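Local coordinates for T CELL surface glycoprotein CD4 (Rattus norvegicus, PDB 1CID), which probably serves on the T-cell surface as a coreceptor for MHC class II molecules, here represented by its third and fourth immunoglobulin-like domains, at residues T4-E9 and E168-S173; N103-K108 and G123-K128; K128-L133 and L162-E167. All blocks are in the same frame, centred on the assembly; numbering follows the deposited sequence.

Contact 1 (T4-E9 and E168-S173); sequences TAYKSE and EVKMDS
Tyr6 and Lys170 both turn CG anti to their carbonyl carbon (chi1 -63° for Tyr6), which lays the phenol ring beneath the first carbons of the lysine. Lys170 CB stands 3.9 Å from the centroid of the Tyr6 ring and 11° off its normal, a CH-pi contact over the middle of the face. The lysine chain then bends at chi2 and slants across the ring, until its CD is 3.9 Å from Tyr6 OH. On the opposite face Thr4 CG2 lies 3.7 Å above the Tyr6 ring plane, offset to the rim, and the ring is thus sandwiched between aliphatic groups. Met171 CE approaches the ring edge, near its plane, while Met171 CG packs on Tyr6 CB at 4.0 Å. A classic beta bulge, in which Lys170 and Met171 both face Leu163, explains how two consecutive side chains come to be directed at one tyrosine.

At the other end the contact becomes polar. Ser8 OG and Ser173 OG are hydrogen-bonded at 3.2 Å, and a water 2.6 Å from Ser8 OG donates to Asp172 O at 3.1 Å, giving a second link between the strands.

The two strand segments run roughly parallel, 25° apart, but at 7.1 Å their axes are too distant for sheet pairing. Strand 4-8 is instead bonded to strand 97-110 through Lys7 with Val105 and Met107, and strand 168-176 to strand 158-165, so that side chains join two sheets at the domain junction, with Tyr6 also reaching Met129.

Contact 2 (N103-K108 and G123-K128); sequences NLVVMK and GPTSPK
Gly123 brings its bare backbone against strand 97-110, its CA 4.1 Å from Leu104 O and 4.4 Å from Val105 CB. Its conformation, with phi at 122° and psi near 180°, would jam a beta carbon against the carbonyl oxygen of the preceding residue, and such a carbon would also point into the strand, so the close passage suits a glycine.

Pro124 follows and makes most of the contact. The CG corner of its ring comes obliquely against Asn103, 3.5 Å from Asn103 CB and 3.4 Å from Asn103 OD1. Asn103 CG is anti to the carbonyl carbon, which sets the amide beside the proline; the ND2 end finds its partner in Ile3 O. Pro124 CD lies 3.8 Å from Leu104 O, and beyond the ring Pro124 O is 3.7 Å from Val105 CG1. The other branch of this valine, Val105 CG2, meets Thr125 CG2 at 4.3 Å, and there the loop parts from the strand. The whole interface is van der Waals packing.

Polar bonds to other residues tie both sides down: Gly123 O accepts from Lys147 NZ, and Val106 pairs through its backbone with Met122. The loop therefore leaves strand 116-122 just where that strand pairs with strand 97-110, and covers Val105, with Tyr6 of strand 4-8 nearby, before leading into strand 129-135.

Contact 3 (K128-L133 and L162-E167); sequences KMRLIL and LLSEGE
Leu162 N donates to Ile132 O over 2.7 Å, with an N-H...O angle of 161°, and Ile132 N returns the bond to Leu162 O at 2.9 Å. Two residues along, the hydrogen-bonded pair recurs: Arg130 N reaches Ser164 O at 2.8 Å, and Ser164 N reaches Arg130 O at 3.1 Å. Leu131 and Leu163 form the non-hydrogen-bonded pair in between, in an antiparallel ladder whose strands run at 155°.

Each face has its own packing. On one, Ile132 CG2 rests 4.2 Å from Leu162 CG, and the CD1 arm of the isoleucine reaches over the Ser164 hydroxymethyl group. On the other, Met129 extends beyond CG across the neighbouring strand. Its CG touches Glu165 CB at 3.4 Å, and its SD lies 4.0 Å from Leu163 CD1; Leu163 CG, anti to the backbone N (chi1 -167°), carries both methyls towards the thioether. With an alanine at Met129, Leu163 would probably lose its thioether cover and Glu165 CB one of its neighbours, opening a gap where Met129 and Leu163 meet Tyr6 of strand 4-8.

These are the C and F strands of the immunoglobulin fold, the middle of a four-stranded sheet: strand 140-144 flanks strand 129-135, strand 168-176 flanks strand 158-165, and Leu131 faces inward to Cys119 and Ile149 of the opposing sheet.

How the contacts relate
Contacts 1 and 2 lie at the junction of the two domains, and contact 3 further into the second of them, with contact 1 about 8 Å from contact 2 and 10 Å from contact 3, centre to centre; contacts 2 and 3 are also 10 Å apart. Strand 4-8 joins contact 1 to contact 2 through a probable hydrogen bond from Val105 N to Ala5 O (2.8 Å), and strand 168-176 joins it to contact 3 through one from Leu163 N to Met171 O (2.8 Å). Contacts 2 and 3 share Lys128. Between them Met107 CE packs 4.0 Å from Leu131 CD2, and Met107 also touches Cys161, whose disulfide to Cys119 spans the sandwich.

Contact 1 (T4-E9 and E168-S173)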
loop_
_atom_site.group_PDB
_atom_site.type_symbol
_atom_site.label_atom_id
_atom_site.label_comp_id
_atom_site.label_asym_id
_atom_site.label_seq_id
_atom_site.Cartn_x
_atom_site.Cartn_y
_atom_site.Cartn_z
ATOM N N THR A 4 0.682 7.075 2.951
ATOM C CA THR A 4 0.398 6.204 1.777
ATOM C C THR A 4 1.640 5.377 1.485
ATOM O O THR A 4 2.685 5.926 1.747
ATOM C CB THR A 4 -0.201 6.746 0.492
ATOM O OG1 THR A 4 -1.335 7.514 1.002
ATOM C CG2 THR A 4 -0.570 5.582 -0.437
ATOM N N ALA A 5 1.352 4.165 1.115
ATOM C CA ALA A 5 2.492 3.279 0.869
ATOM C C ALA A 5 2.127 2.762 -0.517
ATOM O O ALA A 5 0.966 2.397 -0.683
ATOM C CB ALA A 5 2.848 2.210 1.806
ATOM N N TYR A 6 3.235 2.969 -1.268
ATOM C CA TYR A 6 3.150 2.550 -2.718
ATOM C C TYR A 6 3.977 1.301 -3.001
ATOM O O TYR A 6 5.202 1.398 -2.740
ATOM C CB TYR A 6 3.584 3.732 -3.511
ATOM C CG TYR A 6 2.728 4.993 -3.397
ATOM C CD1 TYR A 6 1.623 5.053 -4.267
ATOM C CD2 TYR A 6 3.007 6.055 -2.540
ATOM C CE1 TYR A 6 0.734 6.070 -4.332
ATOM C CE2 TYR A 6 2.154 7.153 -2.569
ATOM C CZ TYR A 6 1.040 7.101 -3.430
ATOM O OH TYR A 6 0.250 8.264 -3.368
ATOM N N LYS A 7 3.380 0.198 -3.436
ATOM C CA LYS A 7 4.147 -1.012 -3.585
ATOM C C LYS A 7 3.838 -1.868 -4.786
ATOM O O LYS A 7 2.737 -1.876 -5.365
ATOM C CB LYS A 7 3.856 -1.899 -2.330
ATOM C CG LYS A 7 4.210 -1.017 -1.115
ATOM C CD LYS A 7 5.590 -1.300 -0.686
ATOM C CE LYS A 7 6.317 -0.247 0.081
ATOM N NZ LYS A 7 7.744 -0.747 -0.020
ATOM N N SER A 8 4.825 -2.676 -5.170
ATOM C CA SER A 8 4.669 -3.572 -6.314
ATOM C C SER A 8 4.313 -4.877 -5.540
ATOM O O SER A 8 4.754 -5.266 -4.447
ATOM C CB SER A 8 5.724 -3.783 -7.367
ATOM O OG SER A 8 6.704 -2.742 -7.424
ATOM N N GLU A 9 3.468 -5.485 -6.343
ATOM C CA GLU A 9 2.999 -6.707 -5.786
ATOM C C GLU A 9 4.104 -7.601 -5.375
ATOM O O GLU A 9 5.080 -7.713 -6.107
ATOM C CB GLU A 9 2.274 -7.244 -6.969
ATOM C CG GLU A 9 1.259 -8.180 -6.341
ATOM C CD GLU A 9 0.591 -8.967 -7.397
ATOM O OE1 GLU A 9 1.394 -9.315 -8.319
ATOM O OE2 GLU A 9 -0.596 -9.197 -7.303
ATOM N N GLU A 168 5.300 14.570 -9.726
ATOM C CA GLU A 168 5.666 13.618 -8.661
ATOM C C GLU A 168 5.243 12.185 -9.025
ATOM O O GLU A 168 4.176 11.653 -9.337
ATOM C CB GLU A 168 5.213 14.151 -7.336
ATOM C CG GLU A 168 6.046 13.865 -6.071
ATOM C CD GLU A 168 5.029 13.727 -4.915
ATOM O OE1 GLU A 168 4.342 14.783 -4.761
ATOM O OE2 GLU A 168 5.039 12.554 -4.370
ATOM N N VAL A 169 6.421 11.542 -8.997
ATOM C CA VAL A 169 6.311 10.117 -9.359
ATOM C C VAL A 169 6.238 9.459 -7.972
ATOM O O VAL A 169 7.241 9.684 -7.298
ATOM C CB VAL A 169 7.328 9.650 -10.402
ATOM C CG1 VAL A 169 7.665 8.196 -10.315
ATOM C CG2 VAL A 169 6.903 9.873 -11.861
ATOM N N LYS A 170 5.106 8.809 -7.836
ATOM C CA LYS A 170 4.874 8.131 -6.580
ATOM C C LYS A 170 5.599 6.854 -6.533
ATOM O O LYS A 170 6.057 6.369 -5.495
ATOM C CB LYS A 170 3.381 7.940 -6.513
ATOM C CG LYS A 170 2.634 9.270 -6.574
ATOM C CD LYS A 170 2.965 10.210 -5.402
ATOM C CE LYS A 170 2.021 11.394 -5.272
ATOM N NZ LYS A 170 2.518 12.504 -4.377
ATOM N N MET A 171 5.672 6.170 -7.650
ATOM C CA MET A 171 6.383 4.855 -7.751
ATOM C C MET A 171 6.538 4.387 -9.210
ATOM O O MET A 171 5.876 5.029 -10.052
ATOM C CB MET A 171 5.759 3.714 -6.995
ATOM C CG MET A 171 4.328 3.564 -7.441
ATOM S SD MET A 171 3.974 1.795 -7.027
ATOM C CE MET A 171 2.250 2.045 -7.417
ATOM N N ASP A 172 7.355 3.347 -9.274
ATOM C CA ASP A 172 7.672 2.677 -10.543
ATOM C C ASP A 172 7.975 1.187 -10.340
ATOM O O ASP A 172 8.322 0.731 -9.287
ATOM C CB ASP A 172 8.873 3.224 -11.278
ATOM C CG ASP A 172 10.225 2.977 -10.656
ATOM O OD1 ASP A 172 10.802 3.770 -9.842
ATOM O OD2 ASP A 172 10.758 1.925 -11.081
ATOM N N SER A 173 7.953 0.457 -11.392
ATOM C CA SER A 173 8.239 -0.959 -11.425
ATOM C C SER A 173 8.703 -1.378 -12.834
ATOM O O SER A 173 8.108 -0.866 -13.829
ATOM C CB SER A 173 6.848 -1.427 -11.065
ATOM O OG SER A 173 7.000 -2.760 -10.630
HETATM O O HOH W 1 8.137 -0.752 -6.566
#

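Contact 2 (N103-K108 and G123-K128)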
loop_
_atom_site.group_PDB
_atom_site.type_symbol
_atom_site.label_atom_id
_atom_site.label_comp_id
_atom_site.label_asym_id
_atom_site.label_seq_id
_atom_site.Cartn_x
_atom_site.Cartn_y
_atom_site.Cartn_z
ATOM N N ASN A 103 -3.014 4.042 4.069
ATOM C CA ASN A 103 -3.371 3.561 2.718
ATOM C C ASN A 103 -2.258 2.758 1.998
ATOM O O ASN A 103 -1.114 2.996 2.364
ATOM C CB ASN A 103 -3.862 4.588 1.750
ATOM C CG ASN A 103 -4.680 5.752 2.194
ATOM O OD1 ASN A 103 -5.902 5.883 2.059
ATOM N ND2 ASN A 103 -3.811 6.639 2.738
ATOM N N LEU A 104 -2.850 1.979 1.087
ATOM C CA LEU A 104 -1.950 1.151 0.330
ATOM C C LEU A 104 -2.419 1.070 -1.117
ATOM O O LEU A 104 -3.505 0.496 -1.229
ATOM C CB LEU A 104 -1.968 -0.178 1.011
ATOM C CG LEU A 104 -1.296 -1.245 0.140
ATOM C CD1 LEU A 104 0.197 -1.145 0.427
ATOM C CD2 LEU A 104 -1.845 -2.585 0.559
ATOM N N VAL A 105 -1.474 1.658 -1.934
ATOM C CA VAL A 105 -1.777 1.550 -3.394
ATOM C C VAL A 105 -0.704 0.554 -3.949
ATOM O O VAL A 105 0.429 0.840 -3.567
ATOM C CB VAL A 105 -1.978 2.741 -4.288
ATOM C CG1 VAL A 105 -2.077 4.093 -3.563
ATOM C CG2 VAL A 105 -0.997 2.952 -5.424
ATOM N N VAL A 106 -1.120 -0.450 -4.715
ATOM C CA VAL A 106 -0.474 -1.553 -5.380
ATOM C C VAL A 106 -0.498 -1.574 -6.930
ATOM O O VAL A 106 -1.510 -1.506 -7.592
ATOM C CB VAL A 106 -1.015 -2.937 -4.973
ATOM C CG1 VAL A 106 -0.241 -4.092 -5.582
ATOM C CG2 VAL A 106 -0.891 -3.046 -3.491
ATOM N N MET A 107 0.685 -1.802 -7.485
ATOM C CA MET A 107 0.978 -1.866 -8.913
ATOM C C MET A 107 1.332 -3.288 -9.343
ATOM O O MET A 107 2.102 -3.926 -8.600
ATOM C CB MET A 107 2.236 -1.065 -9.254
ATOM C CG MET A 107 2.543 -0.917 -10.714
ATOM S SD MET A 107 3.722 0.326 -11.191
ATOM C CE MET A 107 3.039 1.932 -11.124
ATOM N N LYS A 108 0.800 -3.616 -10.486
ATOM C CA LYS A 108 1.104 -4.951 -11.072
ATOM C C LYS A 108 1.426 -4.870 -12.588
ATOM O O LYS A 108 0.506 -4.582 -13.400
ATOM C CB LYS A 108 -0.004 -5.979 -10.903
ATOM C CG LYS A 108 0.393 -7.457 -11.380
ATOM C CD LYS A 108 -0.719 -8.421 -11.600
ATOM C CE LYS A 108 -0.457 -9.799 -12.120
ATOM N NZ LYS A 108 0.488 -10.752 -11.410
ATOM N N GLY A 123 -6.333 0.858 -5.509
ATOM C CA GLY A 123 -6.227 1.493 -4.154
ATOM C C GLY A 123 -6.464 2.966 -4.413
ATOM O O GLY A 123 -6.701 3.368 -5.560
ATOM N N PRO A 124 -6.360 3.742 -3.360
ATOM C CA PRO A 124 -6.560 5.198 -3.337
ATOM C C PRO A 124 -5.637 6.169 -4.074
ATOM O O PRO A 124 -4.603 6.751 -3.599
ATOM C CB PRO A 124 -6.556 5.587 -1.840
ATOM C CG PRO A 124 -5.972 4.443 -1.075
ATOM C CD PRO A 124 -6.098 3.225 -1.993
ATOM N N THR A 125 -6.143 6.396 -5.306
ATOM C CA THR A 125 -5.401 7.327 -6.190
ATOM C C THR A 125 -6.153 8.615 -6.485
ATOM O O THR A 125 -7.361 8.456 -6.758
ATOM C CB THR A 125 -4.956 6.595 -7.534
ATOM O OG1 THR A 125 -6.017 5.814 -8.152
ATOM C CG2 THR A 125 -3.677 5.817 -7.239
ATOM N N SER A 126 -5.440 9.724 -6.475
ATOM C CA SER A 126 -5.989 11.029 -6.888
ATOM C C SER A 126 -6.328 10.957 -8.378
ATOM O O SER A 126 -5.689 10.133 -9.033
ATOM C CB SER A 126 -4.954 12.135 -6.880
ATOM O OG SER A 126 -4.230 12.574 -5.773
ATOM N N PRO A 127 -7.144 11.796 -8.958
ATOM C CA PRO A 127 -7.464 11.871 -10.401
ATOM C C PRO A 127 -6.524 12.801 -11.193
ATOM O O PRO A 127 -6.691 13.099 -12.389
ATOM C CB PRO A 127 -8.930 12.311 -10.382
ATOM C CG PRO A 127 -8.824 13.433 -9.324
ATOM C CD PRO A 127 -7.934 12.816 -8.222
ATOM N N LYS A 128 -5.522 13.340 -10.540
ATOM C CA LYS A 128 -4.377 14.093 -11.070
ATOM C C LYS A 128 -3.190 13.096 -10.829
ATOM O O LYS A 128 -2.106 13.304 -10.217
ATOM C CB LYS A 128 -4.128 15.426 -10.404
ATOM C CG LYS A 128 -4.043 15.232 -8.884
ATOM C CD LYS A 128 -3.428 16.454 -8.225
ATOM C CE LYS A 128 -4.223 16.714 -6.933
ATOM N NZ LYS A 128 -5.641 17.089 -7.296
#

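Contact 3 (K128-L133 and L162-E167)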
loop_
_atom_site.group_PDB
_atom_site.type_symbol
_atom_site.label_atom_id
_atom_site.label_comp_id
_atom_site.label_asym_id
_atom_site.label_seq_id
_atom_site.Cartn_x
_atom_site.Cartn_y
_atom_site.Cartn_z
ATOM N N LYS A 128 -5.522 13.340 -10.540
ATOM C CA LYS A 128 -4.377 14.093 -11.070
ATOM C C LYS A 128 -3.190 13.096 -10.829
ATOM O O LYS A 128 -2.106 13.304 -10.217
ATOM C CB LYS A 128 -4.128 15.426 -10.404
ATOM C CG LYS A 128 -4.043 15.232 -8.884
ATOM C CD LYS A 128 -3.428 16.454 -8.225
ATOM C CE LYS A 128 -4.223 16.714 -6.933
ATOM N NZ LYS A 128 -5.641 17.089 -7.296
ATOM N N MET A 129 -3.449 11.858 -11.258
ATOM C CA MET A 129 -2.594 10.657 -11.177
ATOM C C MET A 129 -2.731 9.895 -12.528
ATOM O O MET A 129 -3.905 9.628 -12.906
ATOM C CB MET A 129 -2.834 9.674 -10.017
ATOM C CG MET A 129 -1.851 9.931 -8.897
ATOM S SD MET A 129 -2.242 9.083 -7.313
ATOM C CE MET A 129 -1.153 10.109 -6.270
ATOM N N ARG A 130 -1.556 9.656 -13.149
ATOM C CA ARG A 130 -1.640 8.944 -14.439
ATOM C C ARG A 130 -0.629 7.818 -14.430
ATOM O O ARG A 130 0.260 7.968 -13.599
ATOM C CB ARG A 130 -1.503 9.871 -15.603
ATOM C CG ARG A 130 -0.533 10.993 -15.296
ATOM C CD ARG A 130 -0.917 12.276 -16.013
ATOM N NE ARG A 130 -1.161 12.006 -17.399
ATOM C CZ ARG A 130 -2.045 12.375 -18.279
ATOM N NH1 ARG A 130 -2.914 13.255 -17.854
ATOM N NH2 ARG A 130 -2.216 11.947 -19.554
ATOM N N LEU A 131 -0.869 6.864 -15.258
ATOM C CA LEU A 131 -0.008 5.698 -15.393
ATOM C C LEU A 131 0.754 5.850 -16.735
ATOM O O LEU A 131 0.237 6.376 -17.743
ATOM C CB LEU A 131 -0.915 4.502 -15.395
ATOM C CG LEU A 131 -1.155 3.517 -14.261
ATOM C CD1 LEU A 131 -1.831 2.279 -14.828
ATOM C CD2 LEU A 131 0.131 3.186 -13.530
ATOM N N ILE A 132 1.974 5.389 -16.646
ATOM C CA ILE A 132 2.917 5.546 -17.732
ATOM C C ILE A 132 3.725 4.292 -17.946
ATOM O O ILE A 132 4.345 3.817 -16.993
ATOM C CB ILE A 132 3.812 6.744 -17.228
ATOM C CG1 ILE A 132 2.993 8.062 -17.067
ATOM C CG2 ILE A 132 5.061 7.014 -18.079
ATOM C CD1 ILE A 132 3.819 8.876 -15.987
ATOM N N LEU A 133 3.761 3.829 -19.161
ATOM C CA LEU A 133 4.545 2.675 -19.630
ATOM C C LEU A 133 5.586 3.336 -20.552
ATOM O O LEU A 133 5.219 4.066 -21.455
ATOM C CB LEU A 133 3.661 1.611 -20.249
ATOM C CG LEU A 133 3.323 0.365 -19.449
ATOM C CD1 LEU A 133 2.442 -0.486 -20.253
ATOM C CD2 LEU A 133 4.582 -0.391 -19.064
ATOM N N LEU A 162 5.219 3.633 -14.418
ATOM C CA LEU A 162 5.258 4.598 -13.291
ATOM C C LEU A 162 3.876 5.152 -13.005
ATOM O O LEU A 162 3.127 5.224 -13.974
ATOM C CB LEU A 162 6.122 5.702 -13.679
ATOM C CG LEU A 162 7.201 5.951 -14.649
ATOM C CD1 LEU A 162 7.635 7.405 -14.343
ATOM C CD2 LEU A 162 8.447 5.178 -14.340
ATOM N N LEU A 163 3.701 5.529 -11.765
ATOM C CA LEU A 163 2.512 6.174 -11.160
ATOM C C LEU A 163 3.038 7.585 -10.747
ATOM O O LEU A 163 3.999 7.692 -9.944
ATOM C CB LEU A 163 1.874 5.571 -9.964
ATOM C CG LEU A 163 0.615 5.680 -9.157
ATOM C CD1 LEU A 163 0.823 6.549 -7.957
ATOM C CD2 LEU A 163 -0.560 6.287 -9.921
ATOM N N SER A 164 2.346 8.510 -11.361
ATOM C CA SER A 164 2.750 9.880 -11.068
ATOM C C SER A 164 1.508 10.707 -10.805
ATOM O O SER A 164 0.458 10.452 -11.397
ATOM C CB SER A 164 3.522 10.422 -12.258
ATOM O OG SER A 164 2.691 10.614 -13.395
ATOM N N GLU A 165 1.704 11.652 -9.904
ATOM C CA GLU A 165 0.774 12.737 -9.517
ATOM C C GLU A 165 1.647 14.030 -9.656
ATOM O O GLU A 165 2.767 14.137 -9.107
ATOM C CB GLU A 165 0.029 12.681 -8.246
ATOM C CG GLU A 165 -0.539 14.020 -7.717
ATOM C CD GLU A 165 0.294 14.199 -6.461
ATOM O OE1 GLU A 165 1.488 14.478 -6.726
ATOM O OE2 GLU A 165 -0.091 14.020 -5.313
ATOM N N GLY A 166 1.087 14.858 -10.545
ATOM C CA GLY A 166 1.789 16.082 -10.930
ATOM C C GLY A 166 3.129 15.698 -11.566
ATOM O O GLY A 166 3.105 14.880 -12.519
ATOM N N GLU A 167 4.211 16.296 -11.093
ATOM C CA GLU A 167 5.543 15.955 -11.637
ATOM C C GLU A 167 6.178 14.948 -10.662
ATOM O O GLU A 167 7.358 14.563 -10.761
ATOM C CB GLU A 167 6.557 17.059 -11.836
ATOM C CG GLU A 167 6.701 18.425 -11.219
ATOM C CD GLU A 167 5.631 19.478 -11.438
ATOM O OE1 GLU A 167 4.490 19.392 -10.939
ATOM O OE2 GLU A 167 5.991 20.454 -12.167
#